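Local coordinates for protein tannase (Fusobacterium nucleatum subsp. nucleatum ATCC 25586, PDB 6YQ4) that hydrolyses gallotannins as a tannase, probably through an alpha/beta-hydrolase mechanism, and helps the bacterium detoxify these compounds, at residues 181-186 against 424-429; 160-165 against 170-175; 135-140 against 185-190; 130-135 against 415-420. All coordinates share one frame; numbering follows the deposited sequence.

Overall arrangement
The four contacts lie in one part of an alpha/beta-hydrolase-like fold, with centres about 10 to 16 Å apart. Interaction 2 joins strand 160-163 of the large mixed sheet to helix 167-177. It is the innermost, about 7 Å from the chain centre. Interaction 3 packs helix 134-148 against helix 185-191. Interaction 1 uses the turn just before helix 185-191, and interaction 4 the turn and N-cap leading into helix 134-148. Interaction 2 is nested within the loops closed by interactions 3 and 4, and interaction 1 begins after it. The turns entering two of these helices thus pack against 424-429 and 415-420, from much later in the sequence.

Interaction 1 (181-186 against 424-429); sequences SQDYLP and MYYIDS
Tyr426 reaches across to Asp183 and Tyr184, joining the loop before strand 435-439 to an ST turn that leads into helix 185-191 of the alpha/beta-hydrolase-like fold. The turn is made by Ser181, whose OG accepts from Asp183 N. From CB, the Tyr426 side chain runs toward the turn, with CG beside its own backbone N (chi1 -65°). CD1 passes Ser181 CB at 4.0 Å. Next along that edge, CE1 lies 3.4 Å from Ser181 OG, which sits near the ring plane. On the other branch, CE2 comes within 3.4 Å of Tyr184 OH. Where the branches rejoin, CZ is also 3.4 Å from Tyr184 OH. The two rings are oblique, with planes at 38° and centroids 5.8 Å apart. Tyr184 OH has its main polar partner elsewhere, in a hydrogen bond with Met420 O, while Lys140 makes a cation-pi contact with the Tyr184 ring. Lys419 NZ forms a long, weak ion pair with Asp183, so the carboxylate has a second partner. At the tip of Tyr426, OH donates to Asp183 OD2 at 2.9 Å. It meets that oxygen on the anti side, 32° out of the carboxylate plane.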
loop_
_atom_site.group_PDB
_atom_site.type_symbol
_atom_site.label_atom_id
_atom_site.label_comp_id
_atom_site.label_asym_id
_atom_site.label_seq_id
_atom_site.Cartn_x
_atom_site.Cartn_y
_atom_site.Cartn_z
ATOM N N SER A 181 -18.624 0.853 0.701
ATOM C CA SER A 181 -19.059 0.791 -0.681
ATOM C C SER A 181 -19.794 -0.524 -0.918
ATOM O O SER A 181 -19.390 -1.585 -0.424
ATOM C CB SER A 181 -17.871 0.914 -1.636
ATOM O OG SER A 181 -18.201 0.310 -2.878
ATOM N N GLN A 182 -20.887 -0.444 -1.677
ATOM C CA GLN A 182 -21.742 -1.603 -1.894
ATOM C C GLN A 182 -21.084 -2.662 -2.765
ATOM O O GLN A 182 -21.483 -3.829 -2.706
ATOM C CB GLN A 182 -23.055 -1.153 -2.523
ATOM C CG GLN A 182 -23.765 -0.070 -1.742
ATOM C CD GLN A 182 -24.988 -0.583 -1.015
ATOM O OE1 GLN A 182 -24.923 -0.929 0.166
ATOM N NE2 GLN A 182 -26.118 -0.642 -1.721
ATOM N N ASP A 183 -20.090 -2.281 -3.570
ATOM C CA ASP A 183 -19.408 -3.221 -4.461
ATOM C C ASP A 183 -18.876 -4.451 -3.737
ATOM O O ASP A 183 -18.802 -5.539 -4.325
ATOM C CB ASP A 183 -18.239 -2.518 -5.140
ATOM C CG ASP A 183 -18.660 -1.281 -5.886
ATOM O OD1 ASP A 183 -19.850 -0.900 -5.786
ATOM O OD2 ASP A 183 -17.792 -0.700 -6.576
ATOM N N TYR A 184 -18.465 -4.291 -2.479
ATOM C CA TYR A 184 -17.820 -5.349 -1.731
ATOM C C TYR A 184 -18.802 -6.260 -0.998
ATOM O O TYR A 184 -18.423 -7.379 -0.621
ATOM C CB TYR A 184 -16.841 -4.723 -0.745
ATOM C CG TYR A 184 -15.836 -3.818 -1.406
ATOM C CD1 TYR A 184 -14.648 -4.321 -1.897
ATOM C CD2 TYR A 184 -16.069 -2.454 -1.533
ATOM C CE1 TYR A 184 -13.721 -3.497 -2.508
ATOM C CE2 TYR A 184 -15.152 -1.625 -2.140
ATOM C CZ TYR A 184 -13.980 -2.143 -2.616
ATOM O OH TYR A 184 -13.061 -1.311 -3.223
ATOM N N LEU A 185 -20.049 -5.818 -0.810
ATOM C CA LEU A 185 -21.004 -6.576 -0.003
ATOM C C LEU A 185 -21.283 -7.978 -0.535
ATOM O O LEU A 185 -21.285 -8.920 0.276
ATOM C CB LEU A 185 -22.308 -5.783 0.149
ATOM C CG LEU A 185 -22.245 -4.293 0.466
ATOM C CD1 LEU A 185 -23.655 -3.802 0.766
ATOM C CD2 LEU A 185 -21.313 -4.013 1.641
ATOM N N PRO A 186 -21.532 -8.203 -1.838
ATOM C CA PRO A 186 -21.763 -9.598 -2.286
ATOM C C PRO A 186 -20.614 -10.538 -1.948
ATOM O O PRO A 186 -20.841 -11.737 -1.733
ATOM C CB PRO A 186 -21.961 -9.467 -3.805
ATOM C CG PRO A 186 -22.448 -8.055 -4.007
ATOM C CD PRO A 186 -21.701 -7.242 -2.949
ATOM N N MET A 424 -8.660 5.371 -6.291
ATOM C CA MET A 424 -9.012 6.559 -7.076
ATOM C C MET A 424 -10.508 6.646 -7.368
ATOM O O MET A 424 -11.086 7.737 -7.326
ATOM C CB MET A 424 -8.226 6.588 -8.378
ATOM C CG MET A 424 -6.734 6.734 -8.173
ATOM S SD MET A 424 -6.293 8.223 -7.258
ATOM C CE MET A 424 -6.687 9.426 -8.507
ATOM N N TYR A 425 -11.158 5.524 -7.672
ATOM C CA TYR A 425 -12.575 5.607 -8.015
ATOM C C TYR A 425 -13.474 5.780 -6.798
ATOM O O TYR A 425 -14.693 5.852 -6.960
ATOM C CB TYR A 425 -13.026 4.367 -8.796
ATOM C CG TYR A 425 -12.183 4.053 -9.996
ATOM C CD1 TYR A 425 -12.240 4.842 -11.136
ATOM C CD2 TYR A 425 -11.314 2.969 -9.985
ATOM C CE1 TYR A 425 -11.457 4.553 -12.250
ATOM C CE2 TYR A 425 -10.521 2.676 -11.078
ATOM C CZ TYR A 425 -10.597 3.471 -12.207
ATOM O OH TYR A 425 -9.810 3.172 -13.288
ATOM N N TYR A 426 -12.920 5.833 -5.593
ATOM C CA TYR A 426 -13.741 5.898 -4.393
ATOM C C TYR A 426 -13.532 7.162 -3.568
ATOM O O TYR A 426 -14.339 7.437 -2.681
ATOM C CB TYR A 426 -13.482 4.665 -3.499
ATOM C CG TYR A 426 -13.908 3.334 -4.109
ATOM C CD1 TYR A 426 -15.215 2.863 -3.984
ATOM C CD2 TYR A 426 -12.999 2.553 -4.813
ATOM C CE1 TYR A 426 -15.602 1.653 -4.533
ATOM C CE2 TYR A 426 -13.379 1.347 -5.372
ATOM C CZ TYR A 426 -14.673 0.904 -5.237
ATOM O OH TYR A 426 -15.007 -0.304 -5.794
ATOM N N ILE A 427 -12.488 7.926 -3.825
ATOM C CA ILE A 427 -12.160 9.076 -3.000
ATOM C C ILE A 427 -13.012 10.253 -3.443
ATOM O O ILE A 427 -12.988 10.637 -4.613
ATOM C CB ILE A 427 -10.667 9.409 -3.108
ATOM C CG1 ILE A 427 -9.819 8.290 -2.495
ATOM C CG2 ILE A 427 -10.377 10.742 -2.425
ATOM C CD1 ILE A 427 -8.368 8.365 -2.861
ATOM N N ASP A 428 -13.729 10.842 -2.487
ATOM C CA ASP A 428 -14.761 11.859 -2.661
ATOM C C ASP A 428 -14.601 12.873 -1.548
ATOM O O ASP A 428 -13.953 12.602 -0.530
ATOM C CB ASP A 428 -16.175 11.280 -2.499
ATOM C CG ASP A 428 -16.945 11.290 -3.751
ATOM O OD1 ASP A 428 -16.372 11.712 -4.777
ATOM O OD2 ASP A 428 -18.129 10.882 -3.703
ATOM N N SER A 429 -15.287 14.010 -1.684
ATOM C CA SER A 429 -15.382 14.878 -0.525
ATOM C C SER A 429 -16.141 14.194 0.607
ATOM O O SER A 429 -15.966 14.573 1.764
ATOM C CB SER A 429 -16.006 16.238 -0.907
ATOM O OG SER A 429 -17.414 16.190 -1.015
#

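Interaction 2 (160-165 against 170-175); sequences IISNGT and ALSALL
Ser162 and Ser172 form a buried strand-to-helix contact at the centre of the fold, on the two arms of what appears to be the nucleophile elbow of an alpha/beta hydrolase. Strand 160-163 belongs to the large mixed sheet. Helix 167-177 returns alongside it, with segment directions 149° apart and axes 7.6 Å apart at their closest. The CA atoms nearest each other are those of Ser162 and Ser172, 5.5 Å apart. Both side chains are short and point across the contact. In Ser172, OG stands opposite the backbone N (chi1 159°), which sets it 3.2 Å from Ser162 OG. The CB of Ser172 is also close, at 3.3 Å from Ser162 OG. Farther along the helix, Leu175 brings one branch in: its CD2 lies 3.6 Å from Ser162 OG. Near the other end, Gly164 has no side chain, and its backbone N lies 4.0 Å from Ser172 CB. Gly164 fits the first glycine of a GxSxG pattern. Ser172 OG is hydrogen-bonded to Ser204 O on the neighbouring strand 202-206, and Asn163 is held by Ser204 OG and Asp479. The interface is therefore polar in the middle and apolar at Leu175. The buried Ser172 hydroxyl is satisfied by a sheet carbonyl, so the helix is linked to a second strand as well as packed on the first.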
loop_
_atom_site.group_PDB
_atom_site.type_symbol
_atom_site.label_atom_id
_atom_site.label_comp_id
_atom_site.label_asym_id
_atom_site.label_seq_id
_atom_site.Cartn_x
_atom_site.Cartn_y
_atom_site.Cartn_z
ATOM N N ILE A 160 -9.812 3.160 14.303
ATOM C CA ILE A 160 -8.988 2.140 13.673
ATOM C C ILE A 160 -7.980 2.834 12.765
ATOM O O ILE A 160 -8.367 3.556 11.841
ATOM C CB ILE A 160 -9.850 1.145 12.878
ATOM C CG1 ILE A 160 -10.686 0.270 13.820
ATOM C CG2 ILE A 160 -8.979 0.267 12.001
ATOM C CD1 ILE A 160 -11.682 -0.625 13.090
ATOM N N ILE A 161 -6.691 2.615 13.011
ATOM C CA ILE A 161 -5.641 3.130 12.136
ATOM C C ILE A 161 -5.069 1.958 11.358
ATOM O O ILE A 161 -4.418 1.072 11.932
ATOM C CB ILE A 161 -4.535 3.868 12.900
ATOM C CG1 ILE A 161 -5.147 4.931 13.819
ATOM C CG2 ILE A 161 -3.514 4.489 11.891
ATOM C CD1 ILE A 161 -5.386 4.460 15.238
ATOM N N SER A 162 -5.302 1.965 10.051
ATOM C CA SER A 162 -4.729 0.986 9.144
ATOM C C SER A 162 -3.260 1.284 8.872
ATOM O O SER A 162 -2.865 2.452 8.786
ATOM C CB SER A 162 -5.508 1.007 7.833
ATOM O OG SER A 162 -5.276 -0.142 7.058
ATOM N N ASN A 163 -2.457 0.218 8.713
ATOM C CA ASN A 163 -1.070 0.311 8.256
ATOM C C ASN A 163 -0.749 -0.817 7.264
ATOM O O ASN A 163 -1.288 -1.923 7.345
ATOM C CB ASN A 163 -0.086 0.261 9.440
ATOM C CG ASN A 163 1.310 0.758 9.067
ATOM O OD1 ASN A 163 1.462 1.748 8.343
ATOM N ND2 ASN A 163 2.341 0.067 9.563
ATOM N N GLY A 164 0.125 -0.512 6.311
ATOM C CA GLY A 164 0.594 -1.482 5.339
ATOM C C GLY A 164 1.761 -0.921 4.557
ATOM O O GLY A 164 2.061 0.271 4.604
ATOM N N THR A 165 2.425 -1.812 3.837
ATOM C CA THR A 165 3.595 -1.487 3.033
ATOM C C THR A 165 3.389 -2.081 1.657
ATOM O O THR A 165 3.024 -3.258 1.537
ATOM C CB THR A 165 4.885 -2.057 3.647
ATOM O OG1 THR A 165 5.147 -1.442 4.919
ATOM C CG2 THR A 165 6.067 -1.835 2.712
ATOM N N ALA A 170 -1.310 -0.257 -0.483
ATOM C CA ALA A 170 -2.471 -0.133 -1.358
ATOM C C ALA A 170 -3.755 -0.563 -0.648
ATOM O O ALA A 170 -4.781 0.115 -0.739
ATOM C CB ALA A 170 -2.243 -0.959 -2.619
ATOM N N LEU A 171 -3.719 -1.688 0.070
ATOM C CA LEU A 171 -4.931 -2.175 0.720
ATOM C C LEU A 171 -5.326 -1.279 1.891
ATOM O O LEU A 171 -6.516 -0.988 2.102
ATOM C CB LEU A 171 -4.710 -3.611 1.181
ATOM C CG LEU A 171 -4.542 -4.681 0.096
ATOM C CD1 LEU A 171 -4.322 -6.027 0.760
ATOM C CD2 LEU A 171 -5.758 -4.729 -0.857
ATOM N N SER A 172 -4.343 -0.831 2.666
ATOM C CA SER A 172 -4.635 0.139 3.720
ATOM C C SER A 172 -5.288 1.403 3.140
ATOM O O SER A 172 -6.347 1.843 3.610
ATOM C CB SER A 172 -3.344 0.445 4.476
ATOM O OG SER A 172 -3.436 1.656 5.158
ATOM N N ALA A 173 -4.729 1.940 2.056
ATOM C CA ALA A 173 -5.330 3.105 1.398
ATOM C C ALA A 173 -6.724 2.797 0.857
ATOM O O ALA A 173 -7.657 3.595 1.027
ATOM C CB ALA A 173 -4.424 3.594 0.269
ATOM N N LEU A 174 -6.870 1.668 0.147
ATOM C CA LEU A 174 -8.188 1.203 -0.294
ATOM C C LEU A 174 -9.190 1.129 0.859
ATOM O O LEU A 174 -10.363 1.459 0.688
ATOM C CB LEU A 174 -8.074 -0.187 -0.920
ATOM C CG LEU A 174 -8.384 -0.508 -2.368
ATOM C CD1 LEU A 174 -8.576 -2.025 -2.492
ATOM C CD2 LEU A 174 -9.600 0.248 -2.896
ATOM N N LEU A 175 -8.760 0.609 2.014
ATOM C CA LEU A 175 -9.651 0.472 3.164
ATOM C C LEU A 175 -10.164 1.826 3.629
ATOM O O LEU A 175 -11.322 1.955 4.056
ATOM C CB LEU A 175 -8.901 -0.235 4.292
ATOM C CG LEU A 175 -9.633 -0.972 5.407
ATOM C CD1 LEU A 175 -10.412 -2.171 4.905
ATOM C CD2 LEU A 175 -8.612 -1.380 6.447
#

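Interaction 3 (135-140 against 185-190); sequences AIVDLK and LPYLKE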
loop_
_atom_site.group_PDB
_atom_site.type_symbol
_atom_site.label_atom_id
_atom_site.label_comp_id
_atom_site.label_asym_id
_atom_site.label_seq_id
_atom_site.Cartn_x
_atom_site.Cartn_y
_atom_site.Cartn_z
ATOM N N ALA A 135 -8.327 -9.919 -1.001
ATOM C CA ALA A 135 -7.573 -9.361 0.123
ATOM C C ALA A 135 -8.259 -8.129 0.701
ATOM O O ALA A 135 -8.242 -7.932 1.922
ATOM C CB ALA A 135 -6.135 -9.023 -0.279
ATOM N N ILE A 136 -8.867 -7.288 -0.148
ATOM C CA ILE A 136 -9.552 -6.114 0.385
ATOM C C ILE A 136 -10.829 -6.554 1.091
ATOM O O ILE A 136 -11.217 -5.972 2.108
ATOM C CB ILE A 136 -9.799 -5.034 -0.703
ATOM C CG1 ILE A 136 -10.445 -3.795 -0.075
ATOM C CG2 ILE A 136 -10.669 -5.513 -1.862
ATOM C CD1 ILE A 136 -9.578 -3.186 0.998
ATOM N N VAL A 137 -11.444 -7.642 0.628
ATOM C CA VAL A 137 -12.632 -8.160 1.294
ATOM C C VAL A 137 -12.281 -8.701 2.673
ATOM O O VAL A 137 -13.021 -8.496 3.643
ATOM C CB VAL A 137 -13.303 -9.224 0.414
ATOM C CG1 VAL A 137 -14.331 -10.031 1.233
ATOM C CG2 VAL A 137 -13.943 -8.562 -0.801
ATOM N N ASP A 138 -11.124 -9.356 2.802
ATOM C CA ASP A 138 -10.738 -9.904 4.099
ATOM C C ASP A 138 -10.497 -8.789 5.112
ATOM O O ASP A 138 -10.981 -8.861 6.249
ATOM C CB ASP A 138 -9.497 -10.801 3.955
ATOM C CG ASP A 138 -9.796 -12.142 3.232
ATOM O OD1 ASP A 138 -8.856 -12.783 2.712
ATOM O OD2 ASP A 138 -10.969 -12.568 3.178
ATOM N N LEU A 139 -9.789 -7.725 4.702
ATOM C CA LEU A 139 -9.527 -6.600 5.596
ATOM C C LEU A 139 -10.822 -5.913 6.023
ATOM O O LEU A 139 -10.975 -5.543 7.194
ATOM C CB LEU A 139 -8.591 -5.587 4.917
ATOM C CG LEU A 139 -7.156 -6.039 4.644
ATOM C CD1 LEU A 139 -6.219 -4.859 4.462
ATOM C CD2 LEU A 139 -6.647 -6.962 5.754
ATOM N N LYS A 140 -11.756 -5.709 5.080
ATOM C CA LYS A 140 -13.062 -5.154 5.434
ATOM C C LYS A 140 -13.777 -6.046 6.436
ATOM O O LYS A 140 -14.296 -5.569 7.450
ATOM C CB LYS A 140 -13.912 -4.970 4.168
ATOM C CG LYS A 140 -13.451 -3.809 3.283
ATOM C CD LYS A 140 -14.121 -3.815 1.911
ATOM C CE LYS A 140 -13.725 -2.557 1.145
ATOM N NZ LYS A 140 -14.342 -1.307 1.741
ATOM N N LEU A 185 -20.049 -5.818 -0.810
ATOM C CA LEU A 185 -21.004 -6.576 -0.003
ATOM C C LEU A 185 -21.283 -7.978 -0.535
ATOM O O LEU A 185 -21.285 -8.920 0.276
ATOM C CB LEU A 185 -22.308 -5.783 0.149
ATOM C CG LEU A 185 -22.245 -4.293 0.466
ATOM C CD1 LEU A 185 -23.655 -3.802 0.766
ATOM C CD2 LEU A 185 -21.313 -4.013 1.641
ATOM N N PRO A 186 -21.532 -8.203 -1.838
ATOM C CA PRO A 186 -21.763 -9.598 -2.286
ATOM C C PRO A 186 -20.614 -10.538 -1.948
ATOM O O PRO A 186 -20.841 -11.737 -1.733
ATOM C CB PRO A 186 -21.961 -9.467 -3.805
ATOM C CG PRO A 186 -22.448 -8.055 -4.007
ATOM C CD PRO A 186 -21.701 -7.242 -2.949
ATOM N N TYR A 187 -19.382 -10.034 -1.868
ATOM C CA TYR A 187 -18.300 -10.899 -1.421
ATOM C C TYR A 187 -18.302 -11.065 0.093
ATOM O O TYR A 187 -17.923 -12.131 0.597
ATOM C CB TYR A 187 -16.951 -10.356 -1.883
ATOM C CG TYR A 187 -16.769 -10.272 -3.382
ATOM C CD1 TYR A 187 -17.143 -9.125 -4.084
ATOM C CD2 TYR A 187 -16.179 -11.327 -4.099
ATOM C CE1 TYR A 187 -16.949 -9.026 -5.449
ATOM C CE2 TYR A 187 -15.982 -11.240 -5.472
ATOM C CZ TYR A 187 -16.377 -10.080 -6.139
ATOM O OH TYR A 187 -16.208 -9.960 -7.496
ATOM N N LEU A 188 -18.718 -10.030 0.831
ATOM C CA LEU A 188 -18.798 -10.128 2.287
ATOM C C LEU A 188 -19.957 -11.026 2.704
ATOM O O LEU A 188 -19.840 -11.810 3.657
ATOM C CB LEU A 188 -18.937 -8.729 2.897
ATOM C CG LEU A 188 -17.751 -7.775 2.704
ATOM C CD1 LEU A 188 -18.171 -6.328 2.758
ATOM C CD2 LEU A 188 -16.671 -8.040 3.744
ATOM N N LYS A 189 -21.083 -10.932 1.985
ATOM C CA LYS A 189 -22.207 -11.829 2.231
ATOM C C LYS A 189 -21.802 -13.276 2.010
ATOM O O LYS A 189 -22.139 -14.150 2.810
ATOM C CB LYS A 189 -23.380 -11.457 1.323
ATOM C CG LYS A 189 -24.687 -12.196 1.625
ATOM C CD LYS A 189 -25.866 -11.582 0.864
ATOM C CE LYS A 189 -27.202 -11.996 1.465
ATOM N NZ LYS A 189 -27.332 -11.520 2.873
ATOM N N GLU A 190 -21.043 -13.532 0.946
ATOM C CA GLU A 190 -20.658 -14.893 0.592
ATOM C C GLU A 190 -19.812 -15.540 1.682
ATOM O O GLU A 190 -19.949 -16.739 1.949
ATOM C CB GLU A 190 -19.909 -14.875 -0.740
ATOM C CG GLU A 190 -19.332 -16.207 -1.177
ATOM C CD GLU A 190 -18.779 -16.160 -2.598
ATOM O OE1 GLU A 190 -18.303 -15.073 -3.022
ATOM O OE2 GLU A 190 -18.834 -17.209 -3.286
#
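The Tyr187 ring is the flat group of this contact, and Val137 meets it obliquely near its root. The CG2 methyl of Val137 lies 4.2 Å from Tyr187 CG and closer, at 3.7 Å, to Tyr187 CB. The two side chains are roughly perpendicular. Beyond this point the ring leads away from 135-140, toward Pro133 at the start of the helix. Its outer part packs on Pro133, Ile417 and Met420. Leu188 makes the other half of the contact. It runs alongside Val137 with reversed direction and uses its CD2 branch for every close approach. That methyl sits 3.7 Å from the backbone Val137 O, 4.0 Å from Val137 CG1 and 4.1 Å from Lys140 CB. In Val137, CG1 stands opposite the backbone N (chi1 166°). This places CG2 against Tyr187, while CG1 lies between Leu188 CD2 and Tyr187 CB. Lys140 contributes only the start of its chain here. Its end turns away, and its NZ is hydrogen-bonded to Ser178 OG. No hydrogen bond links the two segments, so the contact is apolar packing. The segment axes approach to 9.9 Å and cross at -67°. Contact is confined to Val137 and Lys140 on one side and Tyr187 and Leu188 on the other. Helix 134-148 packs in turn on Ile160 of strand 160-163, consistent with helices flanking the sheet of an alpha/beta hydrolase.

Interaction 4 (130-135 against 415-420); sequences GKAPAA and KNIIKM
Ala132 and Ile417 make the tight part of this contact, where the turn leading into helix 134-148 of the alpha/beta-hydrolase-like fold meets the short helix 415-420. Pro133 is the N-cap residue of helix 134-148, and the peptide bond before it is cis. On the close side, one methyl does the work. Ile417 CG2 lies 3.7 Å from Ala132 CB and 3.6 Å from the backbone Ala132 O. The first torsion of Ile417 (chi1 -64°) keeps CG1 beside the backbone N and turns CG2 toward Ala132. CD1 also approaches Ala132 O, at 4.0 Å. Ile417 remains partly exposed, while Ala132, Pro133 and Met420 are buried. The proline side is looser: Pro133 CD is 4.3 Å from Ile417 CG2. Nothing polar bonds the two segments to each other. The turn is held from elsewhere, by a salt bridge from Lys131 to Asp375 and by backbone bonding of Ala132 with Leu368. Met420 ends the contact. Its chain is extended through chi2 and bent at chi3 (-91°), and it crosses the proline ring obliquely, with SD 4.2 Å from Pro133 CG.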
loop_
_atom_site.group_PDB
_atom_site.type_symbol
_atom_site.label_atom_id
_atom_site.label_comp_id
_atom_site.label_asym_id
_atom_site.label_seq_id
_atom_site.Cartn_x
_atom_site.Cartn_y
_atom_site.Cartn_z
ATOM N N GLY A 130 -7.840 -16.428 -3.987
ATOM C CA GLY A 130 -7.250 -15.218 -3.449
ATOM C C GLY A 130 -6.876 -14.209 -4.513
ATOM O O GLY A 130 -6.027 -13.336 -4.292
ATOM N N LYS A 131 -7.486 -14.340 -5.685
ATOM C CA LYS A 131 -7.389 -13.297 -6.679
ATOM C C LYS A 131 -8.285 -12.135 -6.279
ATOM O O LYS A 131 -9.181 -12.264 -5.436
ATOM C CB LYS A 131 -7.787 -13.812 -8.060
ATOM C CG LYS A 131 -7.123 -15.111 -8.471
ATOM C CD LYS A 131 -5.623 -14.944 -8.537
ATOM C CE LYS A 131 -5.040 -15.885 -9.564
ATOM N NZ LYS A 131 -3.614 -15.591 -9.811
ATOM N N ALA A 132 -8.035 -10.994 -6.907
ATOM C CA ALA A 132 -8.778 -9.776 -6.611
ATOM C C ALA A 132 -10.281 -10.043 -6.686
ATOM O O ALA A 132 -10.745 -10.711 -7.614
ATOM C CB ALA A 132 -8.380 -8.684 -7.603
ATOM N N PRO A 133 -11.079 -9.528 -5.749
ATOM C CA PRO A 133 -10.786 -8.604 -4.647
ATOM C C PRO A 133 -10.695 -9.248 -3.249
ATOM O O PRO A 133 -11.030 -8.588 -2.275
ATOM C CB PRO A 133 -11.975 -7.653 -4.720
ATOM C CG PRO A 133 -13.133 -8.602 -5.116
ATOM C CD PRO A 133 -12.532 -9.674 -5.972
ATOM N N ALA A 134 -10.213 -10.490 -3.155
ATOM C CA ALA A 134 -10.220 -11.218 -1.883
ATOM C C ALA A 134 -9.525 -10.451 -0.755
ATOM O O ALA A 134 -10.039 -10.385 0.366
ATOM C CB ALA A 134 -9.562 -12.598 -2.056
ATOM N N ALA A 135 -8.327 -9.919 -1.001
ATOM C CA ALA A 135 -7.573 -9.361 0.123
ATOM C C ALA A 135 -8.259 -8.129 0.701
ATOM O O ALA A 135 -8.242 -7.932 1.922
ATOM C CB ALA A 135 -6.135 -9.023 -0.279
ATOM N N LYS A 415 -14.007 -5.277 -15.436
ATOM C CA LYS A 415 -13.853 -3.842 -15.179
ATOM C C LYS A 415 -14.217 -3.493 -13.740
ATOM O O LYS A 415 -13.560 -2.656 -13.118
ATOM C CB LYS A 415 -14.700 -3.024 -16.158
ATOM C CG LYS A 415 -14.233 -3.058 -17.640
ATOM C CD LYS A 415 -14.285 -4.482 -18.231
ATOM C CE LYS A 415 -15.720 -4.940 -18.391
ATOM N NZ LYS A 415 -15.795 -6.384 -18.228
ATOM N N ASN A 416 -15.223 -4.174 -13.182
ATOM C CA ASN A 416 -15.680 -3.926 -11.822
ATOM C C ASN A 416 -14.679 -4.404 -10.769
ATOM O O ASN A 416 -14.670 -3.882 -9.643
ATOM C CB ASN A 416 -17.051 -4.583 -11.631
ATOM C CG ASN A 416 -17.613 -4.380 -10.235
ATOM O OD1 ASN A 416 -18.059 -5.332 -9.587
ATOM N ND2 ASN A 416 -17.593 -3.133 -9.759
ATOM N N ILE A 417 -13.812 -5.346 -11.120
ATOM C CA ILE A 417 -12.782 -5.801 -10.199
ATOM C C ILE A 417 -11.540 -4.927 -10.294
ATOM O O ILE A 417 -10.878 -4.661 -9.287
ATOM C CB ILE A 417 -12.475 -7.289 -10.480
ATOM C CG1 ILE A 417 -13.727 -8.126 -10.176
ATOM C CG2 ILE A 417 -11.307 -7.757 -9.644
ATOM C CD1 ILE A 417 -13.537 -9.613 -10.291
ATOM N N ILE A 418 -11.200 -4.460 -11.491
ATOM C CA ILE A 418 -10.170 -3.431 -11.585
ATOM C C ILE A 418 -10.560 -2.227 -10.734
ATOM O O ILE A 418 -9.734 -1.680 -9.988
ATOM C CB ILE A 418 -9.931 -3.042 -13.056
ATOM C CG1 ILE A 418 -9.536 -4.286 -13.863
ATOM C CG2 ILE A 418 -8.865 -1.978 -13.160
ATOM C CD1 ILE A 418 -9.220 -4.015 -15.325
ATOM N N LYS A 419 -11.838 -1.830 -10.796
ATOM C CA LYS A 419 -12.317 -0.698 -10.005
ATOM C C LYS A 419 -12.143 -0.948 -8.513
ATOM O O LYS A 419 -11.583 -0.111 -7.787
ATOM C CB LYS A 419 -13.782 -0.418 -10.313
ATOM C CG LYS A 419 -14.292 0.760 -9.516
ATOM C CD LYS A 419 -15.831 0.853 -9.487
ATOM C CE LYS A 419 -16.273 1.748 -8.317
ATOM N NZ LYS A 419 -17.687 2.123 -8.393
ATOM N N MET A 420 -12.609 -2.108 -8.040
ATOM C CA MET A 420 -12.597 -2.405 -6.609
ATOM C C MET A 420 -11.204 -2.435 -6.002
ATOM O O MET A 420 -11.099 -2.446 -4.764
ATOM C CB MET A 420 -13.272 -3.740 -6.334
ATOM C CG MET A 420 -14.787 -3.651 -6.261
ATOM S SD MET A 420 -15.493 -5.270 -5.870
ATOM C CE MET A 420 -15.735 -5.854 -7.524
#